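Local atomic coordinates of GDP-perosamine synthase (PDB entry 3BN1), a protein that catalyses the pyridoxal phosphate-dependent transfer of an amino group from L-glutamate to GDP-4-keto-6-deoxy-D-mannose, giving GDP-perosamine for the lipopolysaccharide O-antigen. Residues M209-L212 / D218-R221; K45-Y50 / M197-D202. One frame throughout, in Å; residues are numbered along the deposited sequence.

Helix 38-51 comes early in the chain and strand 196-200 much later, with most of the seven-stranded mixed sheet built in between. Contact 2 brings the two together, setting Phe47 against Met197 and Thr199 and so closing a long excursion of the chain. Helix 203-213 follows that strand directly, and contact 1 opens on it, closing a short loop in which the turn 218-221 returns to the helix. The contacts therefore run in series, neither nesting nor crossing; the centres of contact 1 and contact 2 are about 18 Å apart. They still meet: Met209 SD of contact 1 packs on Ile198 CG2 of contact 2 at 3.6 Å, joining helix 203-213 to the sheet.

Contact 1: M209-L212 / D218-R221; sequences MRLL and DPNR
Leu211, on the outer side of helix 203-213, meets Pro219 and the backbone of Asp218 through a single methyl group. Its CD1 lies 4.0 Å from Pro219 CD and 4.2 Å from Asp218 CA, so one branch of the leucine touches the start of the turn on both sides of the Asp218-Pro219 peptide bond. The leucine and proline side chains cross at about a right angle, and the interaction is purely apolar. With chi1 at -175°, which sets CG anti to the backbone N, and chi2 at 60°, the CD1 branch of Leu211 comes to lie against the returning chain. The contact is small, burying 67 Å² in all, and lies at the protein surface.

What shapes the partner is a type I beta turn from Asp218 to Arg221, with Pro219 as its second residue. It is closed by a backbone bond from Arg221 N to Asp218 O of 3.0 Å. The Asp218 carboxylate bends back toward the peptide of Asn220 in an arrangement that fits an Asx turn, although the placement of Asn220 N is less certain. Further along, Trp224 forms a backbone hydrogen bond with Asp218 and a cation-pi contact with Arg221, while Ile227 adds an apolar neighbour for Leu211.

The flanking helix residues make contacts on other sides. Met209 and Leu212 pack on helix 62-72, and Arg210 reaches Glu44 in a salt bridge and the carbonyl of Ala56 in a hydrogen bond; the turn thus lies beyond a helix that is itself seated against helix 62-72 and strand 55-59.

Contact 2: K45-Y50 / M197-D202; sequences KAFADY and MITTND
This is a buried apolar contact between helix 38-51 and strand 196-200 of the large mixed sheet, made where Phe47 projects from the helix onto Met197 and Thr199. The two strand residues are separated by Ile198, whose side chain leaves toward the other face of the sheet. Thr199 presents its methyl group to the ring edge, close to the ring plane, with CG2 3.7 Å from Phe47 CE2. Met197 approaches obliquely: its CG is 3.7 Å from Phe47 CD2, and its terminal CE lies 3.9 Å from Phe47 CB. Bends at chi2 (87°) and chi3 (70°) fold the methionine back, so that it touches the phenylalanine at both CG and CE. Its SD stands 5.2 Å from the Phe47 ring centroid, 39° off the ring normal, in a Met-aromatic contact.

In the PLP-dependent aminotransferase fold of the DegT/DnrJ/EryC1 family, the central sheet is covered by helices, and here Phe47 attaches one of them to the sheet. Strand 196-200 runs antiparallel between strands 55-59 and 179-183. From the latter, Phe182 meets Phe47 edge-to-face; Leu246 of helix 236-247 also packs against Phe47.

The two branches of Thr199 part company at CB. Its rotamer turns the methyl to the phenylalanine ring and the hydroxyl to the carbonyl of Gly174, where a hydrogen bond satisfies OG1. Beyond the strand, the carboxylate of Asp202 accepts a hydrogen bond from Leu205 N, capping the start of helix 203-213.

Contact 1: M209-L212 / D218-R221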
ATOM      1  N   MET A 209      -8.182   9.878   9.350  1.00  8.93           N
ATOM      2  CA  MET A 209      -7.722   9.241   8.131  1.00 22.59           C
ATOM      3  C   MET A 209      -6.240   9.564   7.973  1.00 18.45           C
ATOM      4  O   MET A 209      -5.462   8.647   7.670  1.00 10.62           O
ATOM      5  CB  MET A 209      -8.527   9.741   6.931  1.00 17.70           C
ATOM      6  CG  MET A 209      -9.930   9.113   6.776  1.00 10.51           C
ATOM      7  SD  MET A 209     -10.921  10.081   5.576  1.00 16.22           S
ATOM      8  CE  MET A 209     -12.533   9.199   5.561  1.00  5.37           C
ATOM      9  N   ARG A 210      -5.825  10.824   8.189  1.00 12.02           N
ATOM     10  CA  ARG A 210      -4.399  11.090   8.066  1.00 13.54           C
ATOM     11  C   ARG A 210      -3.612  10.380   9.188  1.00 11.93           C
ATOM     12  O   ARG A 210      -2.499   9.875   8.960  1.00 12.25           O
ATOM     13  CB  ARG A 210      -4.074  12.589   7.997  1.00 18.02           C
ATOM     14  CG  ARG A 210      -5.107  13.414   7.239  1.00 18.77           C
ATOM     15  CD  ARG A 210      -4.458  14.645   6.570  1.00 20.10           C
ATOM     16  NE  ARG A 210      -5.316  15.349   5.596  1.00 24.23           N
ATOM     17  CZ  ARG A 210      -5.178  15.266   4.270  1.00 57.57           C
ATOM     18  NH1 ARG A 210      -6.021  15.941   3.510  1.00 31.52           N
ATOM     19  NH2 ARG A 210      -4.191  14.563   3.691  1.00 14.25           N
ATOM     20  N   LEU A 211      -4.220  10.300  10.373  1.00 11.06           N
ATOM     21  CA  LEU A 211      -3.602   9.594  11.498  1.00 15.25           C
ATOM     22  C   LEU A 211      -3.292   8.121  11.139  1.00 12.18           C
ATOM     23  O   LEU A 211      -2.157   7.624  11.320  1.00 10.91           O
ATOM     24  CB  LEU A 211      -4.530   9.630  12.716  1.00  6.79           C
ATOM     25  CG  LEU A 211      -3.829   8.988  13.942  1.00  8.65           C
ATOM     26  CD1 LEU A 211      -2.529   9.647  14.379  1.00  6.52           C
ATOM     27  CD2 LEU A 211      -4.844   9.025  15.065  1.00 14.41           C
ATOM     28  N   LEU A 212      -4.316   7.425  10.659  1.00  8.68           N
ATOM     29  CA  LEU A 212      -4.162   5.988  10.272  1.00  2.35           C
ATOM     30  C   LEU A 212      -3.264   5.759   9.077  1.00  8.14           C
ATOM     31  O   LEU A 212      -2.505   4.802   9.026  1.00  7.30           O
ATOM     32  CB  LEU A 212      -5.522   5.401   9.920  1.00  3.05           C
ATOM     33  CG  LEU A 212      -6.484   5.270  11.114  1.00 12.23           C
ATOM     34  CD1 LEU A 212      -7.946   5.173  10.611  1.00 15.67           C
ATOM     35  CD2 LEU A 212      -6.113   3.996  11.969  1.00  7.97           C
ATOM     36  N   ASP A 218       1.433  10.100  16.033  1.00  7.22           N
ATOM     37  CA  ASP A 218       0.808  11.365  16.345  1.00  8.98           C
ATOM     38  C   ASP A 218       1.436  12.483  15.545  1.00  8.57           C
ATOM     39  O   ASP A 218       2.639  12.693  15.642  1.00 19.07           O
ATOM     40  CB  ASP A 218       1.003  11.552  17.870  1.00  5.77           C
ATOM     41  CG  ASP A 218       0.345  12.793  18.426  1.00 27.06           C
ATOM     42  OD1 ASP A 218       0.028  13.710  17.654  1.00 19.01           O
ATOM     43  OD2 ASP A 218       0.175  12.840  19.655  1.00 20.35           O
ATOM     44  N   PRO A 219       0.678  13.219  14.731  1.00 18.22           N
ATOM     45  CA  PRO A 219       1.338  14.277  13.951  1.00 13.30           C
ATOM     46  C   PRO A 219       1.968  15.298  14.864  1.00 27.10           C
ATOM     47  O   PRO A 219       2.705  16.161  14.394  1.00 25.89           O
ATOM     48  CB  PRO A 219       0.196  15.032  13.258  1.00  8.79           C
ATOM     49  CG  PRO A 219      -1.070  14.624  14.035  1.00 12.95           C
ATOM     50  CD  PRO A 219      -0.801  13.244  14.608  1.00 18.23           C
ATOM     51  N   ASN A 220       1.599  15.247  16.142  1.00 11.75           N
ATOM     52  CA  ASN A 220       2.124  16.190  17.111  1.00 24.02           C
ATOM     53  C   ASN A 220       3.142  15.629  18.074  1.00 31.84           C
ATOM     54  O   ASN A 220       3.545  16.303  18.978  1.00 22.02           O
ATOM     55  CB  ASN A 220       0.999  16.862  17.883  1.00 15.23           C
ATOM     56  CG  ASN A 220       0.373  18.001  17.101  1.00 42.42           C
ATOM     57  OD1 ASN A 220       1.020  19.024  16.840  1.00 99.89           O
ATOM     58  ND2 ASN A 220      -0.880  17.818  16.690  1.00 34.13           N
ATOM     59  N   ARG A 221       3.536  14.376  17.944  1.00 11.53           N
ATOM     60  CA  ARG A 221       4.492  13.858  18.888  1.00 14.94           C
ATOM     61  C   ARG A 221       5.121  12.761  18.085  1.00 27.76           C
ATOM     62  O   ARG A 221       4.646  11.623  18.083  1.00 13.66           O
ATOM     63  CB  ARG A 221       3.852  13.293  20.145  1.00 13.92           C
ATOM     64  CG  ARG A 221       4.886  12.575  21.035  1.00 29.02           C
ATOM     65  CD  ARG A 221       4.922  12.818  22.558  1.00 99.89           C
ATOM     66  NE  ARG A 221       3.824  12.212  23.316  1.00 51.10           N
ATOM     67  CZ  ARG A 221       3.926  11.358  24.342  1.00 44.96           C
ATOM     68  NH1 ARG A 221       5.100  10.888  24.776  1.00 24.28           N
ATOM     69  NH2 ARG A 221       2.799  10.939  24.930  1.00 34.39           N
TER

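Contact 2: K45-Y50 / M197-D202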
ATOM      1  N   LYS A  45      -4.521  19.088  -2.708  1.00 24.72           N
ATOM      2  CA  LYS A  45      -5.185  20.375  -2.813  1.00 34.37           C
ATOM      3  C   LYS A  45      -6.039  20.479  -4.072  1.00  9.99           C
ATOM      4  O   LYS A  45      -7.216  20.812  -4.033  1.00 10.85           O
ATOM      5  CB  LYS A  45      -4.118  21.464  -2.848  1.00 84.26           C
ATOM      6  CG  LYS A  45      -4.472  22.677  -2.002  1.00 99.89           C
ATOM      7  CD  LYS A  45      -4.249  23.989  -2.761  1.00 99.89           C
ATOM      8  CE  LYS A  45      -5.457  24.405  -3.617  1.00 99.89           C
ATOM      9  NZ  LYS A  45      -5.989  25.770  -3.303  1.00 99.89           N
ATOM     10  N   ALA A  46      -5.389  20.316  -5.206  1.00  7.02           N
ATOM     11  CA  ALA A  46      -6.083  20.401  -6.492  1.00 12.81           C
ATOM     12  C   ALA A  46      -7.232  19.412  -6.565  1.00 16.79           C
ATOM     13  O   ALA A  46      -8.239  19.628  -7.237  1.00 14.32           O
ATOM     14  CB  ALA A  46      -5.084  20.032  -7.597  1.00 11.06           C
ATOM     15  N   PHE A  47      -7.051  18.254  -5.943  1.00 17.21           N
ATOM     16  CA  PHE A  47      -8.081  17.218  -6.106  1.00 11.63           C
ATOM     17  C   PHE A  47      -9.293  17.523  -5.317  1.00 12.65           C
ATOM     18  O   PHE A  47     -10.406  17.269  -5.719  1.00 14.23           O
ATOM     19  CB  PHE A  47      -7.535  15.825  -5.713  1.00 28.42           C
ATOM     20  CG  PHE A  47      -8.395  14.690  -6.219  1.00  7.56           C
ATOM     21  CD1 PHE A  47      -8.296  14.285  -7.543  1.00  5.08           C
ATOM     22  CD2 PHE A  47      -9.430  14.175  -5.441  1.00 13.79           C
ATOM     23  CE1 PHE A  47      -9.141  13.326  -8.077  1.00 14.13           C
ATOM     24  CE2 PHE A  47     -10.280  13.193  -5.961  1.00 16.48           C
ATOM     25  CZ  PHE A  47     -10.108  12.729  -7.285  1.00  8.18           C
ATOM     26  N   ALA A  48      -9.050  18.038  -4.133  1.00 10.64           N
ATOM     27  CA  ALA A  48     -10.129  18.420  -3.259  1.00  7.77           C
ATOM     28  C   ALA A  48     -10.958  19.533  -3.921  1.00 15.54           C
ATOM     29  O   ALA A  48     -12.191  19.552  -3.836  1.00 12.50           O
ATOM     30  CB  ALA A  48      -9.527  18.894  -1.946  1.00 13.50           C
ATOM     31  N   ASP A  49     -10.268  20.469  -4.544  1.00 16.17           N
ATOM     32  CA  ASP A  49     -10.932  21.543  -5.281  1.00 15.40           C
ATOM     33  C   ASP A  49     -11.665  20.962  -6.491  1.00 11.90           C
ATOM     34  O   ASP A  49     -12.781  21.350  -6.797  1.00 21.03           O
ATOM     35  CB  ASP A  49      -9.915  22.576  -5.851  1.00 10.50           C
ATOM     36  CG  ASP A  49      -9.052  23.228  -4.783  1.00 99.89           C
ATOM     37  OD1 ASP A  49      -9.446  23.280  -3.592  1.00 65.23           O
ATOM     38  OD2 ASP A  49      -7.968  23.718  -5.174  1.00 53.45           O
ATOM     39  N   TYR A  50     -11.054  20.041  -7.211  1.00  8.31           N
ATOM     40  CA  TYR A  50     -11.751  19.520  -8.376  1.00  4.53           C
ATOM     41  C   TYR A  50     -13.032  18.841  -7.979  1.00 15.27           C
ATOM     42  O   TYR A  50     -14.058  19.008  -8.634  1.00 16.77           O
ATOM     43  CB  TYR A  50     -10.841  18.604  -9.129  1.00 11.97           C
ATOM     44  CG  TYR A  50     -11.480  18.052 -10.368  1.00 17.30           C
ATOM     45  CD1 TYR A  50     -11.747  18.857 -11.465  1.00 19.66           C
ATOM     46  CD2 TYR A  50     -11.869  16.716 -10.417  1.00 24.73           C
ATOM     47  CE1 TYR A  50     -12.323  18.307 -12.632  1.00 10.22           C
ATOM     48  CE2 TYR A  50     -12.415  16.155 -11.572  1.00 11.55           C
ATOM     49  CZ  TYR A  50     -12.660  16.967 -12.669  1.00 32.94           C
ATOM     50  OH  TYR A  50     -13.253  16.425 -13.794  1.00 16.64           O
ATOM     51  N   MET A 197      -7.261   7.940  -3.478  1.00  9.05           N
ATOM     52  CA  MET A 197      -7.476   9.150  -2.733  1.00  6.20           C
ATOM     53  C   MET A 197      -8.794   9.001  -1.975  1.00 32.01           C
ATOM     54  O   MET A 197      -9.732   8.335  -2.440  1.00  9.60           O
ATOM     55  CB  MET A 197      -7.619  10.291  -3.750  1.00  9.82           C
ATOM     56  CG  MET A 197      -7.905  11.683  -3.119  1.00  8.34           C
ATOM     57  SD  MET A 197      -6.259  12.404  -2.721  1.00 11.70           S
ATOM     58  CE  MET A 197      -5.491  12.785  -4.245  1.00  6.65           C
ATOM     59  N   ILE A 198      -8.876   9.642  -0.812  1.00  7.24           N
ATOM     60  CA  ILE A 198     -10.166   9.729  -0.090  1.00 22.66           C
ATOM     61  C   ILE A 198     -10.586  11.202  -0.065  1.00 19.61           C
ATOM     62  O   ILE A 198      -9.744  12.073   0.236  1.00 14.37           O
ATOM     63  CB  ILE A 198     -10.086   9.277   1.409  1.00 10.42           C
ATOM     64  CG1 ILE A 198      -9.412   7.905   1.502  1.00 11.97           C
ATOM     65  CG2 ILE A 198     -11.482   9.321   2.111  1.00 11.00           C
ATOM     66  CD1 ILE A 198      -9.041   7.547   2.919  1.00 11.25           C
ATOM     67  N   THR A 199     -11.881  11.469  -0.280  1.00  9.08           N
ATOM     68  CA  THR A 199     -12.399  12.823  -0.206  1.00 17.33           C
ATOM     69  C   THR A 199     -13.480  12.900   0.875  1.00  6.54           C
ATOM     70  O   THR A 199     -14.158  11.917   1.171  1.00  9.55           O
ATOM     71  CB  THR A 199     -12.940  13.338  -1.548  1.00  8.11           C
ATOM     72  OG1 THR A 199     -13.952  12.453  -2.004  1.00 12.47           O
ATOM     73  CG2 THR A 199     -11.847  13.462  -2.600  1.00  9.35           C
ATOM     74  N   THR A 200     -13.482  14.030   1.571  1.00 10.15           N
ATOM     75  CA  THR A 200     -14.417  14.263   2.626  1.00  6.98           C
ATOM     76  C   THR A 200     -14.526  15.711   3.034  1.00 15.50           C
ATOM     77  O   THR A 200     -13.627  16.508   2.811  1.00  6.31           O
ATOM     78  CB  THR A 200     -14.147  13.404   3.872  1.00 16.58           C
ATOM     79  OG1 THR A 200     -15.290  13.477   4.736  1.00  9.81           O
ATOM     80  CG2 THR A 200     -12.904  13.921   4.671  1.00  8.96           C
ATOM     81  N   ASN A 201     -15.680  16.072   3.586  1.00 13.40           N
ATOM     82  CA  ASN A 201     -15.804  17.440   4.069  1.00 26.61           C
ATOM     83  C   ASN A 201     -15.603  17.513   5.576  1.00 17.01           C
ATOM     84  O   ASN A 201     -15.277  18.568   6.068  1.00 13.39           O
ATOM     85  CB  ASN A 201     -17.127  18.094   3.653  1.00 13.85           C
ATOM     86  CG  ASN A 201     -17.107  18.573   2.179  1.00 10.01           C
ATOM     87  OD1 ASN A 201     -16.220  19.321   1.762  1.00 15.71           O
ATOM     88  ND2 ASN A 201     -18.050  18.081   1.387  1.00 15.80           N
ATOM     89  N   ASP A 202     -15.743  16.390   6.292  1.00 12.92           N
ATOM     90  CA  ASP A 202     -15.645  16.338   7.748  1.00 20.54           C
ATOM     91  C   ASP A 202     -14.232  16.407   8.259  1.00 19.34           C
ATOM     92  O   ASP A 202     -13.412  15.548   7.950  1.00 22.11           O
ATOM     93  CB  ASP A 202     -16.286  15.094   8.292  1.00 28.36           C
ATOM     94  CG  ASP A 202     -16.225  15.047   9.806  1.00 14.93           C
ATOM     95  OD1 ASP A 202     -17.022  15.774  10.422  1.00 55.80           O
ATOM     96  OD2 ASP A 202     -15.366  14.318  10.351  1.00 56.75           O
TER